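Local coordinates for shikimate dehydrogenase-like protein HI_0607 (Haemophilus influenzae, PDB 1NPY), which catalyses the NADP(+)-dependent oxidation of shikimate to 3-dehydroshikimate in vitro, though weakly enough that shikimate may not be its natural substrate, at residues K118-I123 against Q175-V180; E144-Y149 against Y163-I168; N169-Q174 against A197-F202; A206-D211 against Q231-A236. All coordinates share one frame; numbering follows the deposited sequence.

Overall arrangement
All four contacts lie in the nucleotide-binding half of the chain, on or beside its parallel six-stranded sheet. Interaction 1 opens first, at 118-123. Before its second segment arrives at 175-180, interaction 2 opens and closes, pairing 144-149 with 163-168 at one edge of the sheet. The loop 169-174 follows and opens interaction 3. Interaction 1 then closes in the middle of the sheet. Interaction 3 closes later, at 197-202, so these two cross along the chain. Interaction 3 ties the loop to the start of helix 200-205. Interaction 4 comes last, in series. It joins 206-211 to 231-236 at the other edge of the sheet.

Interaction 1 of 4, residues K118-I123 against Q175-V180; sequences KNAKVI and QADILV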
loop_
_atom_site.group_PDB
_atom_site.type_symbol
_atom_site.label_atom_id
_atom_site.label_comp_id
_atom_site.label_asym_id
_atom_site.label_seq_id
_atom_site.Cartn_x
_atom_site.Cartn_y
_atom_site.Cartn_z
ATOM N N LYS A 118 7.804 -6.979 17.786
ATOM C CA LYS A 118 9.063 -6.724 17.083
ATOM C C LYS A 118 10.147 -7.780 17.320
ATOM O O LYS A 118 11.118 -7.837 16.578
ATOM C CB LYS A 118 9.627 -5.332 17.396
ATOM C CG LYS A 118 10.124 -5.166 18.835
ATOM C CD LYS A 118 10.732 -3.813 19.096
ATOM C CE LYS A 118 11.523 -3.779 20.410
ATOM N NZ LYS A 118 12.434 -4.938 20.707
ATOM N N ASN A 119 9.982 -8.619 18.336
ATOM C CA ASN A 119 10.931 -9.696 18.584
ATOM C C ASN A 119 10.632 -10.952 17.780
ATOM O O ASN A 119 11.395 -11.920 17.784
ATOM C CB ASN A 119 10.929 -10.033 20.074
ATOM C CG ASN A 119 11.469 -8.887 20.900
ATOM O OD1 ASN A 119 12.503 -8.320 20.551
ATOM N ND2 ASN A 119 10.761 -8.518 21.966
ATOM N N ALA A 120 9.497 -10.964 17.092
ATOM C CA ALA A 120 9.092 -12.122 16.301
ATOM C C ALA A 120 9.885 -12.215 15.003
ATOM O O ALA A 120 10.284 -11.200 14.434
ATOM C CB ALA A 120 7.612 -12.020 16.000
ATOM N N LYS A 121 10.033 -13.439 14.505
ATOM C CA LYS A 121 10.700 -13.730 13.246
ATOM C C LYS A 121 9.715 -13.546 12.089
ATOM O O LYS A 121 8.587 -14.060 12.139
ATOM C CB LYS A 121 11.243 -15.153 13.245
ATOM C CG LYS A 121 12.476 -15.366 14.126
ATOM C CD LYS A 121 12.737 -16.842 14.397
ATOM C CE LYS A 121 13.005 -17.597 13.113
ATOM N NZ LYS A 121 13.544 -18.978 13.303
ATOM N N VAL A 122 10.117 -12.720 11.127
ATOM C CA VAL A 122 9.296 -12.404 9.953
ATOM C C VAL A 122 9.912 -13.018 8.691
ATOM O O VAL A 122 11.118 -12.973 8.511
ATOM C CB VAL A 122 9.220 -10.881 9.738
ATOM C CG1 VAL A 122 8.292 -10.532 8.572
ATOM C CG2 VAL A 122 8.723 -10.226 11.025
ATOM N N ILE A 123 9.089 -13.583 7.807
ATOM C CA ILE A 123 9.500 -13.895 6.442
ATOM C C ILE A 123 8.580 -13.202 5.458
ATOM O O ILE A 123 7.360 -13.329 5.558
ATOM C CB ILE A 123 9.539 -15.421 6.175
ATOM C CG1 ILE A 123 10.589 -16.089 7.060
ATOM C CG2 ILE A 123 9.792 -15.696 4.687
ATOM C CD1 ILE A 123 10.665 -17.600 6.771
ATOM N N GLN A 175 11.954 -21.383 10.323
ATOM C CA GLN A 175 10.725 -21.153 11.074
ATOM C C GLN A 175 10.503 -19.643 11.101
ATOM O O GLN A 175 11.437 -18.867 10.923
ATOM C CB GLN A 175 10.815 -21.744 12.486
ATOM C CG GLN A 175 11.313 -20.822 13.594
ATOM C CD GLN A 175 10.215 -20.458 14.577
ATOM O OE1 GLN A 175 9.772 -21.312 15.351
ATOM N NE2 GLN A 175 9.747 -19.211 14.534
ATOM N N ALA A 176 9.254 -19.242 11.302
ATOM C CA ALA A 176 8.894 -17.832 11.366
ATOM C C ALA A 176 7.526 -17.654 12.031
ATOM O O ALA A 176 6.661 -18.525 11.953
ATOM C CB ALA A 176 8.902 -17.234 9.979
ATOM N N ASP A 177 7.351 -16.532 12.722
ATOM C CA ASP A 177 6.111 -16.211 13.412
ATOM C C ASP A 177 5.121 -15.420 12.580
ATOM O O ASP A 177 3.911 -15.521 12.769
ATOM C CB ASP A 177 6.472 -15.396 14.648
ATOM C CG ASP A 177 7.459 -16.131 15.505
ATOM O OD1 ASP A 177 7.095 -17.257 15.898
ATOM O OD2 ASP A 177 8.592 -15.695 15.787
ATOM N N ILE A 178 5.650 -14.583 11.694
ATOM C CA ILE A 178 4.882 -13.678 10.858
ATOM C C ILE A 178 5.247 -13.967 9.405
ATOM O O ILE A 178 6.393 -13.788 8.982
ATOM C CB ILE A 178 5.147 -12.203 11.219
ATOM C CG1 ILE A 178 4.753 -11.920 12.676
ATOM C CG2 ILE A 178 4.381 -11.266 10.325
ATOM C CD1 ILE A 178 5.207 -10.547 13.208
ATOM N N LEU A 179 4.252 -14.401 8.640
ATOM C CA LEU A 179 4.416 -14.659 7.215
ATOM C C LEU A 179 3.722 -13.584 6.394
ATOM O O LEU A 179 2.537 -13.318 6.588
ATOM C CB LEU A 179 3.813 -16.011 6.845
ATOM C CG LEU A 179 4.279 -17.135 7.769
ATOM C CD1 LEU A 179 3.560 -18.405 7.329
ATOM C CD2 LEU A 179 5.778 -17.353 7.671
ATOM N N VAL A 180 4.474 -12.925 5.521
ATOM C CA VAL A 180 3.908 -11.858 4.709
ATOM C C VAL A 180 4.045 -12.229 3.238
ATOM O O VAL A 180 5.142 -12.510 2.749
ATOM C CB VAL A 180 4.603 -10.484 4.929
ATOM C CG1 VAL A 180 3.825 -9.379 4.276
ATOM C CG2 VAL A 180 4.865 -10.191 6.386
#
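Lys-121 has the most surface buried here and meets the other segment with both backbone and side chain. Its carbonyl oxygen takes two donors. Asp-177 N is 2.8 Å from Lys-121 O and tilted out of the carbonyl plane by 28°. Ile-178 N is 3.0 Å from Lys-121 O, closer to the line of the C=O bond. The amide of Lys-121 is also held, by Asp-177 OD2 at 3.0 Å from Lys-121 N. That bond is nearly straight (167°) and uses the anti lone pair of the carboxylate oxygen. Asp-177 therefore clasps both the N-H and the C=O of Lys-121. The aliphatic chain of Lys-121 bends at chi3 and runs across Gln-175 at about a right angle.

From here the two segments run as neighbouring parallel strands. They are the central pair, 122-125 and 178-181, of a Rossmann-type sheet. The glycine-rich turn that probably binds NADP(+), Gly-126 to Met-130, follows the first of them. Ile-123 carries the ladder on: Ile-123 N lies 2.9 Å from Ile-178 O, and Val-180 N lies 2.9 Å from Ile-123 O.

The side chains sort to two faces. Ile-123 reaches back over Ala-176, with Ile-123 CG1 3.6 Å from Ala-176 CB. Phe-202 of helix 200-205 covers this face and touches both residues. Ile-178 lies on the other face with Val-122 and Val-180. Its CG1 sits beside its own backbone N (chi1 -61°), and the chain then runs out to put Ile-178 CD1 4.0 Å from Ala-120 CB.

Interaction 2 of 4, residues E144-Y149 against Y163-I168; sequences EKLKIY and YGYAYI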
loop_
_atom_site.group_PDB
_atom_site.type_symbol
_atom_site.label_atom_id
_atom_site.label_comp_id
_atom_site.label_asym_id
_atom_site.label_seq_id
_atom_site.Cartn_x
_atom_site.Cartn_y
_atom_site.Cartn_z
ATOM N N GLU A 144 14.133 -6.694 13.904
ATOM C CA GLU A 144 15.469 -7.049 13.449
ATOM C C GLU A 144 15.516 -8.442 12.833
ATOM O O GLU A 144 16.481 -8.760 12.146
ATOM C CB GLU A 144 16.472 -6.880 14.600
ATOM C CG GLU A 144 16.581 -5.456 15.129
ATOM C CD GLU A 144 17.167 -4.448 14.144
ATOM O OE1 GLU A 144 17.439 -3.312 14.592
ATOM O OE2 GLU A 144 17.356 -4.721 12.931
ATOM N N LYS A 145 14.480 -9.261 13.004
ATOM C CA LYS A 145 14.578 -10.639 12.553
ATOM C C LYS A 145 13.630 -10.843 11.382
ATOM O O LYS A 145 12.477 -11.217 11.581
ATOM C CB LYS A 145 14.288 -11.600 13.695
ATOM C CG LYS A 145 15.382 -11.461 14.745
ATOM C CD LYS A 145 15.547 -12.633 15.692
ATOM C CE LYS A 145 16.353 -12.184 16.909
ATOM N NZ LYS A 145 17.111 -10.901 16.687
ATOM N N LEU A 146 14.131 -10.555 10.189
ATOM C CA LEU A 146 13.335 -10.641 8.966
ATOM C C LEU A 146 14.159 -11.221 7.828
ATOM O O LEU A 146 15.342 -10.916 7.657
ATOM C CB LEU A 146 12.766 -9.263 8.603
ATOM C CG LEU A 146 11.770 -9.182 7.441
ATOM C CD1 LEU A 146 10.831 -7.998 7.669
ATOM C CD2 LEU A 146 12.401 -9.067 6.059
ATOM N N LYS A 147 13.546 -12.117 7.064
ATOM C CA LYS A 147 14.220 -12.712 5.921
ATOM C C LYS A 147 13.332 -12.468 4.704
ATOM O O LYS A 147 12.105 -12.541 4.805
ATOM C CB LYS A 147 14.456 -14.205 6.146
ATOM C CG LYS A 147 15.308 -14.507 7.359
ATOM C CD LYS A 147 15.436 -16.006 7.592
ATOM C CE LYS A 147 16.038 -16.331 8.946
ATOM N NZ LYS A 147 15.967 -17.790 9.262
ATOM N N ILE A 148 13.963 -12.221 3.563
ATOM C CA ILE A 148 13.259 -12.027 2.304
ATOM C C ILE A 148 13.445 -13.312 1.519
ATOM O O ILE A 148 14.576 -13.712 1.244
ATOM C CB ILE A 148 13.791 -10.794 1.548
ATOM C CG1 ILE A 148 13.314 -9.506 2.235
ATOM C CG2 ILE A 148 13.214 -10.772 0.124
ATOM C CD1 ILE A 148 14.355 -8.754 3.000
ATOM N N TYR A 149 12.329 -13.985 1.256
ATOM C CA TYR A 149 12.245 -15.175 0.424
ATOM C C TYR A 149 11.720 -14.808 -0.955
ATOM O O TYR A 149 10.594 -14.347 -1.103
ATOM C CB TYR A 149 11.269 -16.145 1.111
ATOM C CG TYR A 149 10.865 -17.371 0.324
ATOM C CD1 TYR A 149 11.786 -18.082 -0.427
ATOM C CD2 TYR A 149 9.548 -17.827 0.371
ATOM C CE1 TYR A 149 11.399 -19.212 -1.144
ATOM C CE2 TYR A 149 9.153 -18.948 -0.340
ATOM C CZ TYR A 149 10.078 -19.629 -1.092
ATOM O OH TYR A 149 9.702 -20.754 -1.784
ATOM N N TYR A 163 18.138 -2.968 3.630
ATOM C CA TYR A 163 17.515 -2.862 4.945
ATOM C C TYR A 163 18.185 -3.672 6.058
ATOM O O TYR A 163 17.668 -3.714 7.169
ATOM C CB TYR A 163 16.011 -3.163 4.851
ATOM C CG TYR A 163 15.319 -2.141 3.984
ATOM C CD1 TYR A 163 15.019 -0.887 4.470
ATOM C CD2 TYR A 163 15.050 -2.402 2.664
ATOM C CE1 TYR A 163 14.418 0.069 3.683
ATOM C CE2 TYR A 163 14.456 -1.459 1.859
ATOM C CZ TYR A 163 14.137 -0.225 2.376
ATOM O OH TYR A 163 13.544 0.714 1.565
ATOM N N GLY A 164 19.367 -4.235 5.827
ATOM C CA GLY A 164 20.075 -4.959 6.870
ATOM C C GLY A 164 19.439 -6.251 7.340
ATOM O O GLY A 164 19.489 -6.616 8.512
ATOM N N TYR A 165 18.806 -6.935 6.398
ATOM C CA TYR A 165 18.170 -8.217 6.645
ATOM C C TYR A 165 18.864 -9.329 5.869
ATOM O O TYR A 165 19.912 -9.114 5.271
ATOM C CB TYR A 165 16.711 -8.070 6.219
ATOM C CG TYR A 165 15.853 -7.259 7.154
ATOM C CD1 TYR A 165 15.944 -7.387 8.543
ATOM C CD2 TYR A 165 14.885 -6.406 6.634
ATOM C CE1 TYR A 165 15.088 -6.678 9.381
ATOM C CE2 TYR A 165 14.023 -5.706 7.457
ATOM C CZ TYR A 165 14.141 -5.826 8.814
ATOM O OH TYR A 165 13.214 -5.159 9.583
ATOM N N ALA A 166 18.293 -10.528 5.843
ATOM C CA ALA A 166 18.897 -11.617 5.091
ATOM C C ALA A 166 17.967 -12.082 3.980
ATOM O O ALA A 166 16.746 -11.937 4.086
ATOM C CB ALA A 166 19.248 -12.756 6.043
ATOM N N TYR A 167 18.576 -12.653 2.946
ATOM C CA TYR A 167 17.891 -13.236 1.809
ATOM C C TYR A 167 17.985 -14.752 1.857
ATOM O O TYR A 167 19.058 -15.290 2.152
ATOM C CB TYR A 167 18.489 -12.725 0.497
ATOM C CG TYR A 167 17.989 -13.477 -0.704
ATOM C CD1 TYR A 167 16.723 -13.232 -1.229
ATOM C CD2 TYR A 167 18.760 -14.489 -1.275
ATOM C CE1 TYR A 167 16.255 -13.941 -2.296
ATOM C CE2 TYR A 167 18.289 -15.207 -2.349
ATOM C CZ TYR A 167 17.037 -14.933 -2.846
ATOM O OH TYR A 167 16.551 -15.651 -3.912
ATOM N N ILE A 168 16.877 -15.410 1.527
ATOM C CA ILE A 168 16.843 -16.863 1.355
ATOM C C ILE A 168 16.177 -17.243 0.039
ATOM O O ILE A 168 15.175 -16.652 -0.378
ATOM C CB ILE A 168 16.155 -17.567 2.552
ATOM C CG1 ILE A 168 14.711 -17.064 2.741
ATOM C CG2 ILE A 168 16.993 -17.362 3.784
ATOM C CD1 ILE A 168 13.963 -17.744 3.893
HETATM O O HOH W 1 18.496 -6.542 11.244
#
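Ala-166 O receives the shortest protein hydrogen bond of this contact, from Ile-148 N at 2.8 Å. The CA-H of Lys-147 also leans on Ala-166 O. The two strands, 146-149 and 166-168, are the parallel ends of a beta-alpha-beta crossover through helix 153-163, at the edge of the Rossmann-type sheet. One step on, Ile-168 N donates to Ile-148 O at 2.9 Å. One step back, Ala-166 N reaches Leu-146 O only weakly, at 3.5 Å.

Tyr-165 has the most surface buried here. Its CG lies beside its own backbone N (chi1 -74°), and its ring is laid against Leu-146. Leu-146 CB sits over the ring centre in a CH-pi contact, 3.6 Å from the centroid and 11° off the normal. Tyr-163 O lies over the opposite face, toward the rim. Glu-144 O meets the same ring at its edge, in plane. The Tyr-165 hydroxyl is hydrogen-bonded to Phe-143 O, which fixes the far end of the ring.

At the other end, Tyr-149 and Ile-168 share a face of the sheet, and Tyr-149 CB is 3.9 Å from Ile-168 CG1. The Tyr-149 ring turns an edge to Ile-168 O and stacks on His-125. Beyond the ladder a water lies between the segments, 2.7 Å from Glu-144 OE2 and 2.9 Å from Gly-164 O.

Interaction 3 of 4, residues N169-Q174 against A197-F202; sequences NSLENQ and AFPKAF
A type II beta turn, Leu-171 to Gln-174, packs here on the first turn of helix 200-205. The turn belongs to the loop between strands 166-168 and 178-181 of the Rossmann-type domain. Pro-199 stands at the N-cap position, just before the helix. Across the contact the packing is apolar side chains and backbone carbonyl oxygens against aromatic carbon.

Leu-171 is the centre of it. Its two methyls divide the work. Leu-171 CD1 rests on the proline ring, 3.6 Å from Pro-199 CD, and also lies over one face of the Phe-202 ring. It reaches Phe-198 more distantly, with CD1 of Leu-171 4.3 Å from CD1 of Phe-198. The other methyl, Leu-171 CD2, is 3.8 Å from Phe-202 CZ.

Phe-202 pushes its ring toward the turn. Its chi1 of -129° is away from the usual staggered values, and the ring meets Leu-171 over a face and Gln-174 at its edge. Phe-202 also packs on Ile-123, Ala-176 and Leu-179, so it links the loop to the sheet. The turn is closed by Gln-174 N donating to Leu-171 O at 3.2 Å, with Asn-173 at positive phi (75°).

Gln-174 meets the ring with its inner atoms. Gln-174 CB lies in the ring plane, 3.7 Å from Phe-202 CZ. Gln-174 O comes in obliquely, 3.1 Å from Phe-202 CE1.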
loop_
_atom_site.group_PDB
_atom_site.type_symbol
_atom_site.label_atom_id
_atom_site.label_comp_id
_atom_site.label_asym_id
_atom_site.label_seq_id
_atom_site.Cartn_x
_atom_site.Cartn_y
_atom_site.Cartn_z
ATOM N N ASN A 169 16.760 -18.226 -0.639
ATOM C CA ASN A 169 16.191 -18.717 -1.889
ATOM C C ASN A 169 15.235 -19.879 -1.625
ATOM O O ASN A 169 14.558 -20.300 -2.553
ATOM C CB ASN A 169 17.280 -19.082 -2.902
ATOM C CG ASN A 169 16.739 -19.233 -4.316
ATOM O OD1 ASN A 169 16.230 -18.284 -4.917
ATOM N ND2 ASN A 169 16.846 -20.440 -4.857
ATOM N N SER A 170 15.123 -20.362 -0.389
ATOM C CA SER A 170 14.088 -21.342 -0.047
ATOM C C SER A 170 13.722 -21.426 1.432
ATOM O O SER A 170 14.417 -20.886 2.297
ATOM C CB SER A 170 14.495 -22.733 -0.546
ATOM O OG SER A 170 15.763 -23.076 -0.026
ATOM N N LEU A 171 12.606 -22.096 1.716
ATOM C CA LEU A 171 12.116 -22.200 3.086
ATOM C C LEU A 171 12.626 -23.367 3.939
ATOM O O LEU A 171 12.228 -23.503 5.094
ATOM C CB LEU A 171 10.587 -22.210 3.068
ATOM C CG LEU A 171 9.982 -20.908 2.543
ATOM C CD1 LEU A 171 8.485 -21.117 2.351
ATOM C CD2 LEU A 171 10.272 -19.754 3.478
ATOM N N GLU A 172 13.544 -24.176 3.419
ATOM C CA GLU A 172 14.045 -25.340 4.152
ATOM C C GLU A 172 14.705 -24.918 5.467
ATOM O O GLU A 172 15.509 -23.986 5.480
ATOM C CB GLU A 172 15.053 -26.159 3.329
ATOM C CG GLU A 172 14.830 -26.253 1.825
ATOM C CD GLU A 172 13.404 -26.601 1.432
ATOM O OE1 GLU A 172 13.002 -27.767 1.645
ATOM O OE2 GLU A 172 12.689 -25.716 0.901
ATOM N N ASN A 173 14.353 -25.596 6.561
ATOM C CA ASN A 173 14.923 -25.388 7.902
ATOM C C ASN A 173 14.440 -24.129 8.612
ATOM O O ASN A 173 14.840 -23.862 9.748
ATOM C CB ASN A 173 16.458 -25.322 7.920
ATOM C CG ASN A 173 17.128 -26.629 7.553
ATOM O OD1 ASN A 173 18.345 -26.657 7.365
ATOM N ND2 ASN A 173 16.359 -27.710 7.466
ATOM N N GLN A 174 13.606 -23.348 7.934
ATOM C CA GLN A 174 13.264 -22.020 8.415
ATOM C C GLN A 174 11.999 -22.154 9.243
ATOM O O GLN A 174 11.118 -22.956 8.921
ATOM C CB GLN A 174 13.011 -21.066 7.244
ATOM C CG GLN A 174 14.185 -20.897 6.291
ATOM C CD GLN A 174 15.371 -20.222 6.941
ATOM O OE1 GLN A 174 15.210 -19.443 7.881
ATOM N NE2 GLN A 174 16.565 -20.514 6.443
ATOM N N ALA A 197 0.774 -19.071 -0.864
ATOM C CA ALA A 197 1.917 -18.179 -0.785
ATOM C C ALA A 197 2.989 -18.701 0.160
ATOM O O ALA A 197 4.162 -18.375 -0.002
ATOM C CB ALA A 197 1.450 -16.779 -0.425
ATOM N N PHE A 198 2.591 -19.549 1.107
ATOM C CA PHE A 198 3.492 -20.280 1.994
ATOM C C PHE A 198 2.917 -21.704 2.138
ATOM O O PHE A 198 1.697 -21.892 2.092
ATOM C CB PHE A 198 3.578 -19.661 3.403
ATOM C CG PHE A 198 4.292 -18.337 3.454
ATOM C CD1 PHE A 198 5.632 -18.278 3.765
ATOM C CD2 PHE A 198 3.628 -17.155 3.149
ATOM C CE1 PHE A 198 6.314 -17.069 3.780
ATOM C CE2 PHE A 198 4.286 -15.947 3.191
ATOM C CZ PHE A 198 5.637 -15.897 3.496
ATOM N N PRO A 199 3.781 -22.698 2.349
ATOM C CA PRO A 199 3.322 -24.064 2.634
ATOM C C PRO A 199 2.480 -24.193 3.913
ATOM O O PRO A 199 2.685 -23.491 4.903
ATOM C CB PRO A 199 4.624 -24.870 2.771
ATOM C CG PRO A 199 5.688 -24.055 2.041
ATOM C CD PRO A 199 5.250 -22.627 2.237
ATOM N N LYS A 200 1.533 -25.124 3.909
ATOM C CA LYS A 200 0.707 -25.360 5.098
ATOM C C LYS A 200 1.525 -25.570 6.366
ATOM O O LYS A 200 1.232 -24.998 7.421
ATOM C CB LYS A 200 -0.237 -26.543 4.876
ATOM C CG LYS A 200 -1.314 -26.257 3.838
ATOM C CD LYS A 200 -2.397 -27.325 3.739
ATOM C CE LYS A 200 -1.891 -28.529 2.981
ATOM N NZ LYS A 200 -1.694 -28.249 1.530
ATOM N N ALA A 201 2.596 -26.346 6.280
ATOM C CA ALA A 201 3.418 -26.633 7.458
ATOM C C ALA A 201 3.996 -25.357 8.052
ATOM O O ALA A 201 4.186 -25.223 9.263
ATOM C CB ALA A 201 4.538 -27.582 7.081
ATOM N N PHE A 202 4.323 -24.421 7.164
ATOM C CA PHE A 202 4.827 -23.134 7.607
ATOM C C PHE A 202 3.769 -22.281 8.302
ATOM O O PHE A 202 4.005 -21.694 9.362
ATOM C CB PHE A 202 5.368 -22.410 6.376
ATOM C CG PHE A 202 6.738 -21.890 6.577
ATOM C CD1 PHE A 202 7.827 -22.726 6.443
ATOM C CD2 PHE A 202 6.924 -20.565 6.934
ATOM C CE1 PHE A 202 9.106 -22.239 6.640
ATOM C CE2 PHE A 202 8.193 -20.081 7.147
ATOM C CZ PHE A 202 9.286 -20.920 6.995
#

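Interaction 4 of 4, residues A206-D211 against Q231-A236; sequences ASVAFD and QTISGA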
loop_
_atom_site.group_PDB
_atom_site.type_symbol
_atom_site.label_atom_id
_atom_site.label_comp_id
_atom_site.label_asym_id
_atom_site.label_seq_id
_atom_site.Cartn_x
_atom_site.Cartn_y
_atom_site.Cartn_z
ATOM N N ALA A 206 3.290 -20.710 12.278
ATOM C CA ALA A 206 3.334 -19.261 12.394
ATOM C C ALA A 206 2.193 -18.817 13.297
ATOM O O ALA A 206 1.336 -19.627 13.658
ATOM C CB ALA A 206 3.233 -18.651 10.985
ATOM N N SER A 207 2.184 -17.544 13.679
ATOM C CA SER A 207 1.089 -16.965 14.456
ATOM C C SER A 207 0.291 -15.934 13.659
ATOM O O SER A 207 -0.861 -15.662 13.995
ATOM C CB SER A 207 1.604 -16.438 15.798
ATOM O OG SER A 207 2.548 -15.416 15.587
ATOM N N VAL A 208 0.890 -15.365 12.616
ATOM C CA VAL A 208 0.285 -14.263 11.862
ATOM C C VAL A 208 0.483 -14.447 10.351
ATOM O O VAL A 208 1.605 -14.713 9.925
ATOM C CB VAL A 208 0.913 -12.894 12.203
ATOM C CG1 VAL A 208 0.213 -11.814 11.427
ATOM C CG2 VAL A 208 0.804 -12.581 13.698
ATOM N N ALA A 209 -0.607 -14.326 9.589
ATOM C CA ALA A 209 -0.569 -14.399 8.129
ATOM C C ALA A 209 -1.017 -13.066 7.537
ATOM O O ALA A 209 -2.151 -12.664 7.764
ATOM C CB ALA A 209 -1.470 -15.523 7.637
ATOM N N PHE A 210 -0.121 -12.358 6.850
ATOM C CA PHE A 210 -0.368 -11.027 6.306
ATOM C C PHE A 210 -0.206 -11.115 4.789
ATOM O O PHE A 210 0.875 -11.419 4.270
ATOM C CB PHE A 210 0.611 -10.059 6.961
ATOM C CG PHE A 210 0.503 -8.597 6.564
ATOM C CD1 PHE A 210 1.404 -7.712 7.135
ATOM C CD2 PHE A 210 -0.427 -8.111 5.672
ATOM C CE1 PHE A 210 1.368 -6.361 6.814
ATOM C CE2 PHE A 210 -0.468 -6.774 5.345
ATOM C CZ PHE A 210 0.438 -5.898 5.911
ATOM N N ASP A 211 -1.320 -11.012 4.079
ATOM C CA ASP A 211 -1.299 -11.164 2.626
ATOM C C ASP A 211 -1.648 -9.793 2.081
ATOM O O ASP A 211 -2.753 -9.282 2.285
ATOM C CB ASP A 211 -2.331 -12.186 2.160
ATOM C CG ASP A 211 -2.083 -12.701 0.758
ATOM O OD1 ASP A 211 -1.348 -12.058 -0.029
ATOM O OD2 ASP A 211 -2.615 -13.770 0.372
ATOM N N GLN A 231 -3.896 -15.350 13.350
ATOM C CA GLN A 231 -4.255 -13.965 13.099
ATOM C C GLN A 231 -4.023 -13.676 11.624
ATOM O O GLN A 231 -3.027 -14.145 11.078
ATOM C CB GLN A 231 -3.371 -13.061 13.946
ATOM C CG GLN A 231 -3.647 -11.585 13.797
ATOM C CD GLN A 231 -2.828 -10.761 14.768
ATOM O OE1 GLN A 231 -3.076 -10.789 15.972
ATOM N NE2 GLN A 231 -1.848 -10.033 14.254
ATOM N N THR A 232 -4.953 -12.993 10.972
ATOM C CA THR A 232 -4.764 -12.579 9.586
ATOM C C THR A 232 -4.951 -11.086 9.349
ATOM O O THR A 232 -5.758 -10.428 10.007
ATOM C CB THR A 232 -5.705 -13.297 8.629
ATOM O OG1 THR A 232 -7.069 -12.985 8.929
ATOM C CG2 THR A 232 -5.594 -14.787 8.709
ATOM N N ILE A 233 -4.159 -10.581 8.413
ATOM C CA ILE A 233 -4.211 -9.213 7.896
ATOM C C ILE A 233 -4.315 -9.315 6.379
ATOM O O ILE A 233 -3.490 -9.989 5.776
ATOM C CB ILE A 233 -2.947 -8.423 8.283
ATOM C CG1 ILE A 233 -2.695 -8.567 9.781
ATOM C CG2 ILE A 233 -3.089 -6.921 7.928
ATOM C CD1 ILE A 233 -1.460 -7.857 10.227
ATOM N N SER A 234 -5.324 -8.691 5.778
ATOM C CA SER A 234 -5.642 -8.897 4.371
ATOM C C SER A 234 -5.265 -7.652 3.592
ATOM O O SER A 234 -5.157 -6.580 4.176
ATOM C CB SER A 234 -7.148 -9.166 4.253
ATOM O OG SER A 234 -7.611 -8.680 3.010
ATOM N N GLY A 235 -5.054 -7.781 2.289
ATOM C CA GLY A 235 -4.621 -6.670 1.462
ATOM C C GLY A 235 -5.671 -5.585 1.321
ATOM O O GLY A 235 -5.347 -4.434 1.018
ATOM N N ALA A 236 -6.932 -5.947 1.530
ATOM C CA ALA A 236 -8.009 -4.968 1.490
ATOM C C ALA A 236 -7.808 -3.900 2.562
ATOM O O ALA A 236 -8.093 -2.724 2.330
ATOM C CB ALA A 236 -9.355 -5.627 1.638
#
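Four backbone hydrogen bonds link Ser-207, Ala-209 and Asp-211 to Gln-231 and Ile-233. Gln-231 N donates to Ser-207 O at 3.1 Å. Ala-209 N then donates back to Gln-231 O at 2.8 Å. Ile-233 N reaches Ala-209 O at 3.0 Å, and Asp-211 N reaches Ile-233 O at 2.9 Å. Weaker CA-H contacts fill in between: the CA atoms of Val-208, Thr-232 and Phe-210 each lie close to a carbonyl oxygen of the other strand.

This alternation is that of parallel strands in register. Strands 208-211 and 231-233 are the two ends of a beta-alpha-beta unit that crosses over through helix 220-227. The second of these strands is an outermost one of the Rossmann-type sheet.

Side-chain packing falls mostly on the face of Val-208, Phe-210, Gln-231 and Ile-233. A chi1 of -178° swings the Phe-210 ring to the far side from its own backbone N and carries it across Ile-233 at a slant. Ile-233 CG2 sits over one face of it in a CH-pi contact, 4.0 Å from the ring centroid and 25° off the normal. Ile-233 CB is also 3.6 Å from Phe-210 CD2. Val-208 and Gln-231 run side by side, and the amide nitrogen Gln-231 NE2 rests 3.7 Å from the methyl Val-208 CG2.

Side-chain polar groups act at the ends. Asp-211 is held by Thr-219, Asn-181 and Val-213 N, and Ser-207 OG bonds to Asp-177 O. Past the strand, Ser-234 is the N-cap of helix 235-251: its OG accepts from Ala-236 N at 3.2 Å.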